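PDB 2DUL: tRNA (guanine(26)-N(2))-dimethyltransferase from Pyrococcus horikoshii, which dimethylates the N2 amine of a single guanine, position 26, in a number of tRNAs, taking both methyl groups from S-adenosyl-L-methionine. Local coordinates for residues V26-V40 and A57-T69. Numbering follows the deposited sequence.
Sequences VFYNPRMALNRDIVV and ATGIRGIRFALET
Asp37 and Arg64 form the salt bridge between helix 33-46 and helix 60-68. Arg64 NH2 meets Asp37 OD1 at 2.7 Å, nearly along the C-O axis, while NH1 adds a weak bond to the same oxygen and also pairs with Glu8. The carboxylate of Asp37 stands almost perpendicular to the guanidinium. Arg64 grips Glu68, one turn on, side-on, NE to OE2 and NH2 to OE1. Knob-like, Arg64 sits among Ala33, Arg36, Asp37 and Val40, with Val40 CG2 over one guanidinium face. A leucine in place of Arg64 would probably leave the carboxylates of Asp37 and Glu68 close together without their shared cation, and Glu8 without this partner.

The second polar link runs from Arg61 NH2 to Asn35 OD1, 3.1 Å and nearly straight, in the guanidinium plane but with the amide about perpendicular to it. Arg61 also pairs with Asp136 and Asp138, and Arg36 NE with Glu8, so both cations have acidic partners although their NH1 atoms lie only 4.2 Å apart. Ile60 CG2 lies over one face of the Arg36 guanidinium, toward its rim, and Met32 O sits over the opposite face. Water 1 bridges Phe27 O and Thr58 OG1.

In this class I-like, Rossmann-type methyltransferase fold, helix 60-68 follows strand 50-53, next to strand 73-78 in the sheet. Arg36 and Arg61 are predicted to bind S-adenosyl-L-methionine, and Ala57 N bonds to Asp78 of the same predicted site. Segments 33-40 and 60-68 pack with their axes 10.3 Å apart at closest approach and cross at -36°.

Among the apolar contacts, Val39 puts both methyls against Phe65 CE2, each at 3.6 Å, CG1 lying at the ring edge. Ahead of the helices, Val26 CG1, anti to the backbone N (chi1 -174°), reaches Thr58 CG2.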
ATOM      1  N   VAL A  26      -2.162  21.910 -10.845  1.00 41.75           N
ATOM      2  CA  VAL A  26      -2.313  21.029  -9.692  1.00 39.49           C
ATOM      3  C   VAL A  26      -2.855  19.684 -10.169  1.00 38.17           C
ATOM      4  O   VAL A  26      -3.925  19.610 -10.772  1.00 37.86           O
ATOM      5  CB  VAL A  26      -3.279  21.628  -8.649  1.00 39.36           C
ATOM      6  CG1 VAL A  26      -3.298  20.755  -7.401  1.00 38.11           C
ATOM      7  CG2 VAL A  26      -2.857  23.050  -8.302  1.00 38.52           C
ATOM      8  N   PHE A  27      -2.104  18.628  -9.885  1.00 37.20           N
ATOM      9  CA  PHE A  27      -2.451  17.272 -10.293  1.00 36.66           C
ATOM     10  C   PHE A  27      -3.672  16.649  -9.621  1.00 35.33           C
ATOM     11  O   PHE A  27      -3.854  16.747  -8.404  1.00 35.10           O
ATOM     12  CB  PHE A  27      -1.243  16.353 -10.060  1.00 39.09           C
ATOM     13  CG  PHE A  27      -1.434  14.944 -10.561  1.00 41.30           C
ATOM     14  CD1 PHE A  27      -1.362  14.658 -11.924  1.00 43.07           C
ATOM     15  CD2 PHE A  27      -1.672  13.900  -9.670  1.00 40.76           C
ATOM     16  CE1 PHE A  27      -1.522  13.348 -12.389  1.00 43.70           C
ATOM     17  CE2 PHE A  27      -1.833  12.590 -10.124  1.00 40.97           C
ATOM     18  CZ  PHE A  27      -1.758  12.313 -11.486  1.00 42.30           C
ATOM     19  N   TYR A  28      -4.505  16.010 -10.436  1.00 32.85           N
ATOM     20  CA  TYR A  28      -5.683  15.292  -9.965  1.00 31.67           C
ATOM     21  C   TYR A  28      -5.914  14.108 -10.894  1.00 31.81           C
ATOM     22  O   TYR A  28      -6.015  14.271 -12.112  1.00 30.96           O
ATOM     23  CB  TYR A  28      -6.945  16.158  -9.960  1.00 29.82           C
ATOM     24  CG  TYR A  28      -8.165  15.358  -9.544  1.00 30.92           C
ATOM     25  CD1 TYR A  28      -8.268  14.832  -8.254  1.00 29.26           C
ATOM     26  CD2 TYR A  28      -9.175  15.053 -10.462  1.00 28.80           C
ATOM     27  CE1 TYR A  28      -9.339  14.017  -7.889  1.00 30.08           C
ATOM     28  CE2 TYR A  28     -10.252  14.237 -10.108  1.00 27.69           C
ATOM     29  CZ  TYR A  28     -10.325  13.720  -8.821  1.00 30.21           C
ATOM     30  OH  TYR A  28     -11.362  12.883  -8.471  1.00 29.22           O
ATOM     31  N   ASN A  29      -5.996  12.917 -10.317  1.00 30.38           N
ATOM     32  CA  ASN A  29      -6.221  11.712 -11.101  1.00 30.50           C
ATOM     33  C   ASN A  29      -7.455  10.994 -10.571  1.00 30.65           C
ATOM     34  O   ASN A  29      -7.423  10.402  -9.491  1.00 30.14           O
ATOM     35  CB  ASN A  29      -5.005  10.792 -11.007  1.00 30.16           C
ATOM     36  CG  ASN A  29      -5.136   9.560 -11.880  1.00 30.87           C
ATOM     37  OD1 ASN A  29      -6.212   9.257 -12.392  1.00 29.68           O
ATOM     38  ND2 ASN A  29      -4.033   8.838 -12.048  1.00 31.18           N
ATOM     39  N   PRO A  30      -8.566  11.044 -11.324  1.00 30.23           N
ATOM     40  CA  PRO A  30      -9.803  10.383 -10.897  1.00 29.30           C
ATOM     41  C   PRO A  30      -9.626   8.877 -10.728  1.00 29.70           C
ATOM     42  O   PRO A  30     -10.342   8.237  -9.955  1.00 29.79           O
ATOM     43  CB  PRO A  30     -10.792  10.743 -12.007  1.00 30.13           C
ATOM     44  CG  PRO A  30      -9.910  10.910 -13.209  1.00 30.52           C
ATOM     45  CD  PRO A  30      -8.734  11.672 -12.648  1.00 30.75           C
ATOM     46  N   ARG A  31      -8.661   8.313 -11.448  1.00 28.71           N
ATOM     47  CA  ARG A  31      -8.405   6.881 -11.355  1.00 29.13           C
ATOM     48  C   ARG A  31      -7.928   6.526  -9.944  1.00 29.81           C
ATOM     49  O   ARG A  31      -7.997   5.366  -9.534  1.00 31.10           O
ATOM     50  CB  ARG A  31      -7.352   6.459 -12.391  1.00 28.35           C
ATOM     51  CG  ARG A  31      -7.799   6.651 -13.846  1.00 28.29           C
ATOM     52  CD  ARG A  31      -6.688   6.276 -14.824  1.00 27.06           C
ATOM     53  NE  ARG A  31      -6.376   4.847 -14.797  1.00 27.19           N
ATOM     54  CZ  ARG A  31      -7.100   3.909 -15.399  1.00 27.02           C
ATOM     55  NH1 ARG A  31      -8.186   4.241 -16.083  1.00 28.53           N
ATOM     56  NH2 ARG A  31      -6.736   2.634 -15.324  1.00 28.09           N
ATOM     57  N   MET A  32      -7.460   7.529  -9.203  1.00 29.99           N
ATOM     58  CA  MET A  32      -6.975   7.321  -7.840  1.00 30.46           C
ATOM     59  C   MET A  32      -8.080   7.419  -6.797  1.00 29.88           C
ATOM     60  O   MET A  32      -7.813   7.358  -5.596  1.00 28.61           O
ATOM     61  CB  MET A  32      -5.872   8.326  -7.510  1.00 30.94           C
ATOM     62  CG  MET A  32      -4.567   8.055  -8.228  1.00 35.50           C
ATOM     63  SD  MET A  32      -3.778   6.520  -7.681  1.00 39.74           S
ATOM     64  CE  MET A  32      -2.378   7.175  -6.790  1.00 41.78           C
ATOM     65  N   ALA A  33      -9.320   7.574  -7.258  1.00 28.16           N
ATOM     66  CA  ALA A  33     -10.460   7.660  -6.356  1.00 26.76           C
ATOM     67  C   ALA A  33     -10.632   6.324  -5.635  1.00 27.60           C
ATOM     68  O   ALA A  33     -11.055   6.285  -4.478  1.00 25.84           O
ATOM     69  CB  ALA A  33     -11.725   8.004  -7.135  1.00 26.47           C
ATOM     70  N   LEU A  34     -10.308   5.231  -6.330  1.00 27.50           N
ATOM     71  CA  LEU A  34     -10.404   3.890  -5.754  1.00 28.18           C
ATOM     72  C   LEU A  34      -9.424   3.779  -4.586  1.00 28.45           C
ATOM     73  O   LEU A  34      -9.770   3.286  -3.513  1.00 28.59           O
ATOM     74  CB  LEU A  34     -10.058   2.826  -6.806  1.00 29.85           C
ATOM     75  CG  LEU A  34      -9.880   1.391  -6.299  1.00 31.56           C
ATOM     76  CD1 LEU A  34     -11.185   0.891  -5.708  1.00 31.93           C
ATOM     77  CD2 LEU A  34      -9.428   0.486  -7.436  1.00 33.93           C
ATOM     78  N   ASN A  35      -8.197   4.233  -4.818  1.00 28.43           N
ATOM     79  CA  ASN A  35      -7.149   4.215  -3.803  1.00 29.71           C
ATOM     80  C   ASN A  35      -7.640   4.958  -2.561  1.00 28.07           C
ATOM     81  O   ASN A  35      -7.505   4.469  -1.439  1.00 26.03           O
ATOM     82  CB  ASN A  35      -5.882   4.881  -4.361  1.00 32.37           C
ATOM     83  CG  ASN A  35      -4.746   4.951  -3.345  1.00 36.97           C
ATOM     84  OD1 ASN A  35      -4.849   5.629  -2.320  1.00 37.40           O
ATOM     85  ND2 ASN A  35      -3.651   4.252  -3.636  1.00 39.24           N
ATOM     86  N   ARG A  36      -8.223   6.136  -2.765  1.00 27.28           N
ATOM     87  CA  ARG A  36      -8.726   6.922  -1.646  1.00 25.76           C
ATOM     88  C   ARG A  36      -9.920   6.244  -0.961  1.00 25.32           C
ATOM     89  O   ARG A  36     -10.083   6.347   0.259  1.00 23.15           O
ATOM     90  CB  ARG A  36      -9.074   8.341  -2.112  1.00 24.74           C
ATOM     91  CG  ARG A  36      -7.833   9.176  -2.457  1.00 24.90           C
ATOM     92  CD  ARG A  36      -8.193  10.598  -2.860  1.00 25.81           C
ATOM     93  NE  ARG A  36      -8.648  10.704  -4.247  1.00 24.70           N
ATOM     94  CZ  ARG A  36      -7.845  10.846  -5.299  1.00 24.99           C
ATOM     95  NH1 ARG A  36      -6.528  10.897  -5.140  1.00 24.05           N
ATOM     96  NH2 ARG A  36      -8.363  10.954  -6.516  1.00 22.76           N
ATOM     97  N   ASP A  37     -10.747   5.537  -1.732  1.00 25.29           N
ATOM     98  CA  ASP A  37     -11.877   4.825  -1.139  1.00 24.32           C
ATOM     99  C   ASP A  37     -11.334   3.815  -0.127  1.00 24.61           C
ATOM    100  O   ASP A  37     -11.837   3.708   0.993  1.00 25.04           O
ATOM    101  CB  ASP A  37     -12.673   4.038  -2.189  1.00 26.20           C
ATOM    102  CG  ASP A  37     -13.693   4.884  -2.935  1.00 28.83           C
ATOM    103  OD1 ASP A  37     -14.148   5.919  -2.399  1.00 27.68           O
ATOM    104  OD2 ASP A  37     -14.059   4.487  -4.061  1.00 31.13           O
ATOM    105  N   ILE A  38     -10.314   3.068  -0.545  1.00 22.46           N
ATOM    106  CA  ILE A  38      -9.708   2.040   0.299  1.00 23.31           C
ATOM    107  C   ILE A  38      -9.232   2.610   1.628  1.00 22.05           C
ATOM    108  O   ILE A  38      -9.539   2.062   2.690  1.00 20.78           O
ATOM    109  CB  ILE A  38      -8.509   1.347  -0.420  1.00 23.08           C
ATOM    110  CG1 ILE A  38      -8.969   0.761  -1.756  1.00 25.28           C
ATOM    111  CG2 ILE A  38      -7.929   0.241   0.456  1.00 21.52           C
ATOM    112  CD1 ILE A  38     -10.095  -0.241  -1.637  1.00 24.78           C
ATOM    113  N   VAL A  39      -8.489   3.710   1.578  1.00 22.53           N
ATOM    114  CA  VAL A  39      -7.997   4.306   2.812  1.00 23.16           C
ATOM    115  C   VAL A  39      -9.162   4.820   3.666  1.00 23.05           C
ATOM    116  O   VAL A  39      -9.142   4.695   4.895  1.00 22.78           O
ATOM    117  CB  VAL A  39      -6.949   5.435   2.529  1.00 24.10           C
ATOM    118  CG1 VAL A  39      -7.543   6.520   1.657  1.00 26.58           C
ATOM    119  CG2 VAL A  39      -6.442   6.009   3.843  1.00 24.03           C
ATOM    120  N   VAL A  40     -10.184   5.377   3.022  1.00 22.07           N
ATOM    121  CA  VAL A  40     -11.356   5.868   3.749  1.00 22.40           C
ATOM    122  C   VAL A  40     -11.998   4.703   4.502  1.00 23.23           C
ATOM    123  O   VAL A  40     -12.381   4.834   5.668  1.00 23.43           O
ATOM    124  CB  VAL A  40     -12.399   6.497   2.783  1.00 23.30           C
ATOM    125  CG1 VAL A  40     -13.771   6.590   3.454  1.00 22.82           C
ATOM    126  CG2 VAL A  40     -11.939   7.887   2.372  1.00 24.08           C
ATOM    127  N   ALA A  57      -1.765  18.044  -3.149  1.00 23.27           N
ATOM    128  CA  ALA A  57      -2.143  18.539  -4.480  1.00 23.51           C
ATOM    129  C   ALA A  57      -3.437  19.357  -4.385  1.00 24.04           C
ATOM    130  O   ALA A  57      -3.422  20.497  -3.910  1.00 24.88           O
ATOM    131  CB  ALA A  57      -2.322  17.370  -5.446  1.00 23.09           C
ATOM    132  N   THR A  58      -4.557  18.785  -4.823  1.00 23.41           N
ATOM    133  CA  THR A  58      -5.837  19.499  -4.769  1.00 24.04           C
ATOM    134  C   THR A  58      -6.433  19.469  -3.364  1.00 24.12           C
ATOM    135  O   THR A  58      -7.311  20.271  -3.039  1.00 23.20           O
ATOM    136  CB  THR A  58      -6.883  18.884  -5.721  1.00 25.66           C
ATOM    137  OG1 THR A  58      -7.226  17.569  -5.264  1.00 27.07           O
ATOM    138  CG2 THR A  58      -6.335  18.799  -7.143  1.00 26.36           C
ATOM    139  N   GLY A  59      -5.955  18.534  -2.544  1.00 24.02           N
ATOM    140  CA  GLY A  59      -6.449  18.393  -1.183  1.00 23.26           C
ATOM    141  C   GLY A  59      -7.543  17.346  -1.053  1.00 23.52           C
ATOM    142  O   GLY A  59      -8.074  17.120   0.035  1.00 22.53           O
ATOM    143  N   ILE A  60      -7.871  16.685  -2.159  1.00 23.01           N
ATOM    144  CA  ILE A  60      -8.930  15.678  -2.164  1.00 22.64           C
ATOM    145  C   ILE A  60      -8.817  14.594  -1.094  1.00 21.95           C
ATOM    146  O   ILE A  60      -9.814  14.240  -0.465  1.00 22.08           O
ATOM    147  CB  ILE A  60      -9.050  14.992  -3.557  1.00 22.03           C
ATOM    148  CG1 ILE A  60     -10.181  13.959  -3.536  1.00 23.94           C
ATOM    149  CG2 ILE A  60      -7.738  14.317  -3.933  1.00 22.01           C
ATOM    150  CD1 ILE A  60     -11.555  14.551  -3.262  1.00 23.99           C
ATOM    151  N   ARG A  61      -7.615  14.070  -0.877  1.00 21.54           N
ATOM    152  CA  ARG A  61      -7.442  13.008   0.114  1.00 22.64           C
ATOM    153  C   ARG A  61      -7.804  13.480   1.519  1.00 21.10           C
ATOM    154  O   ARG A  61      -8.636  12.867   2.183  1.00 21.36           O
ATOM    155  CB  ARG A  61      -6.003  12.477   0.090  1.00 21.86           C
ATOM    156  CG  ARG A  61      -5.788  11.195   0.882  1.00 25.08           C
ATOM    157  CD  ARG A  61      -4.353  10.695   0.740  1.00 27.42           C
ATOM    158  NE  ARG A  61      -4.013  10.387  -0.648  1.00 28.67           N
ATOM    159  CZ  ARG A  61      -4.156   9.193  -1.216  1.00 29.53           C
ATOM    160  NH1 ARG A  61      -3.822   9.031  -2.487  1.00 29.79           N
ATOM    161  NH2 ARG A  61      -4.607   8.157  -0.517  1.00 26.23           N
ATOM    162  N   GLY A  62      -7.179  14.568   1.962  1.00 21.14           N
ATOM    163  CA  GLY A  62      -7.457  15.101   3.285  1.00 20.20           C
ATOM    164  C   GLY A  62      -8.906  15.536   3.457  1.00 21.54           C
ATOM    165  O   GLY A  62      -9.498  15.348   4.520  1.00 19.05           O
ATOM    166  N   ILE A  63      -9.485  16.126   2.417  1.00 19.92           N
ATOM    167  CA  ILE A  63     -10.875  16.561   2.490  1.00 21.50           C
ATOM    168  C   ILE A  63     -11.785  15.351   2.693  1.00 20.73           C
ATOM    169  O   ILE A  63     -12.718  15.396   3.497  1.00 22.50           O
ATOM    170  CB  ILE A  63     -11.284  17.335   1.215  1.00 22.14           C
ATOM    171  CG1 ILE A  63     -10.597  18.704   1.213  1.00 20.85           C
ATOM    172  CG2 ILE A  63     -12.802  17.506   1.162  1.00 23.39           C
ATOM    173  CD1 ILE A  63     -10.637  19.417  -0.123  1.00 24.80           C
ATOM    174  N   ARG A  64     -11.516  14.259   1.981  1.00 21.18           N
ATOM    175  CA  ARG A  64     -12.340  13.066   2.150  1.00 20.31           C
ATOM    176  C   ARG A  64     -12.113  12.455   3.534  1.00 20.85           C
ATOM    177  O   ARG A  64     -13.040  11.919   4.140  1.00 21.47           O
ATOM    178  CB  ARG A  64     -12.052  12.047   1.045  1.00 23.01           C
ATOM    179  CG  ARG A  64     -12.521  12.521  -0.326  1.00 22.04           C
ATOM    180  CD  ARG A  64     -12.562  11.374  -1.314  1.00 22.08           C
ATOM    181  NE  ARG A  64     -13.476  10.322  -0.879  1.00 19.27           N
ATOM    182  CZ  ARG A  64     -13.510   9.100  -1.401  1.00 22.82           C
ATOM    183  NH1 ARG A  64     -12.679   8.773  -2.385  1.00 23.91           N
ATOM    184  NH2 ARG A  64     -14.362   8.199  -0.931  1.00 23.55           N
ATOM    185  N   PHE A  65     -10.887  12.536   4.042  1.00 21.49           N
ATOM    186  CA  PHE A  65     -10.605  12.014   5.383  1.00 22.35           C
ATOM    187  C   PHE A  65     -11.508  12.752   6.373  1.00 22.63           C
ATOM    188  O   PHE A  65     -12.151  12.143   7.227  1.00 25.56           O
ATOM    189  CB  PHE A  65      -9.148  12.273   5.775  1.00 22.56           C
ATOM    190  CG  PHE A  65      -8.152  11.369   5.099  1.00 22.77           C
ATOM    191  CD1 PHE A  65      -6.785  11.615   5.231  1.00 22.87           C
ATOM    192  CD2 PHE A  65      -8.565  10.274   4.344  1.00 22.07           C
ATOM    193  CE1 PHE A  65      -5.845  10.784   4.622  1.00 23.22           C
ATOM    194  CE2 PHE A  65      -7.633   9.438   3.731  1.00 23.27           C
ATOM    195  CZ  PHE A  65      -6.271   9.695   3.871  1.00 22.28           C
ATOM    196  N   ALA A  66     -11.544  14.074   6.243  1.00 21.93           N
ATOM    197  CA  ALA A  66     -12.347  14.916   7.122  1.00 23.70           C
ATOM    198  C   ALA A  66     -13.852  14.678   6.970  1.00 25.15           C
ATOM    199  O   ALA A  66     -14.580  14.613   7.965  1.00 24.79           O
ATOM    200  CB  ALA A  66     -12.021  16.391   6.869  1.00 22.38           C
ATOM    201  N   LEU A  67     -14.314  14.533   5.732  1.00 23.29           N
ATOM    202  CA  LEU A  67     -15.741  14.323   5.482  1.00 25.12           C
ATOM    203  C   LEU A  67     -16.257  12.900   5.661  1.00 25.67           C
ATOM    204  O   LEU A  67     -17.438  12.705   5.955  1.00 27.08           O
ATOM    205  CB  LEU A  67     -16.107  14.766   4.057  1.00 21.90           C
ATOM    206  CG  LEU A  67     -16.006  16.238   3.664  1.00 23.65           C
ATOM    207  CD1 LEU A  67     -16.146  16.368   2.145  1.00 22.00           C
ATOM    208  CD2 LEU A  67     -17.081  17.045   4.381  1.00 23.06           C
ATOM    209  N   GLU A  68     -15.385  11.908   5.499  1.00 25.00           N
ATOM    210  CA  GLU A  68     -15.826  10.519   5.556  1.00 25.83           C
ATOM    211  C   GLU A  68     -15.240   9.579   6.604  1.00 24.89           C
ATOM    212  O   GLU A  68     -15.536   8.386   6.584  1.00 26.64           O
ATOM    213  CB  GLU A  68     -15.631   9.899   4.169  1.00 26.66           C
ATOM    214  CG  GLU A  68     -16.304  10.695   3.057  1.00 27.84           C
ATOM    215  CD  GLU A  68     -15.951  10.195   1.668  1.00 28.86           C
ATOM    216  OE1 GLU A  68     -15.964   8.962   1.458  1.00 27.82           O
ATOM    217  OE2 GLU A  68     -15.670  11.035   0.782  1.00 26.24           O
ATOM    218  N   THR A  69     -14.425  10.089   7.517  1.00 25.61           N
ATOM    219  CA  THR A  69     -13.836   9.226   8.533  1.00 24.26           C
ATOM    220  C   THR A  69     -13.894   9.893   9.899  1.00 24.55           C
ATOM    221  O   THR A  69     -14.180  11.083  10.005  1.00 24.35           O
ATOM    222  CB  THR A  69     -12.361   8.903   8.213  1.00 25.45           C
ATOM    223  OG1 THR A  69     -11.539  10.028   8.549  1.00 26.17           O
ATOM    224  CG2 THR A  69     -12.193   8.588   6.730  1.00 23.66           C
TER
HETATM  225  O   HOH W   1      -5.318  15.860  -6.220  1.00 23.51           O
HETATM  226  O   HOH W   2      -4.385  12.269  -3.540  1.00 33.96           O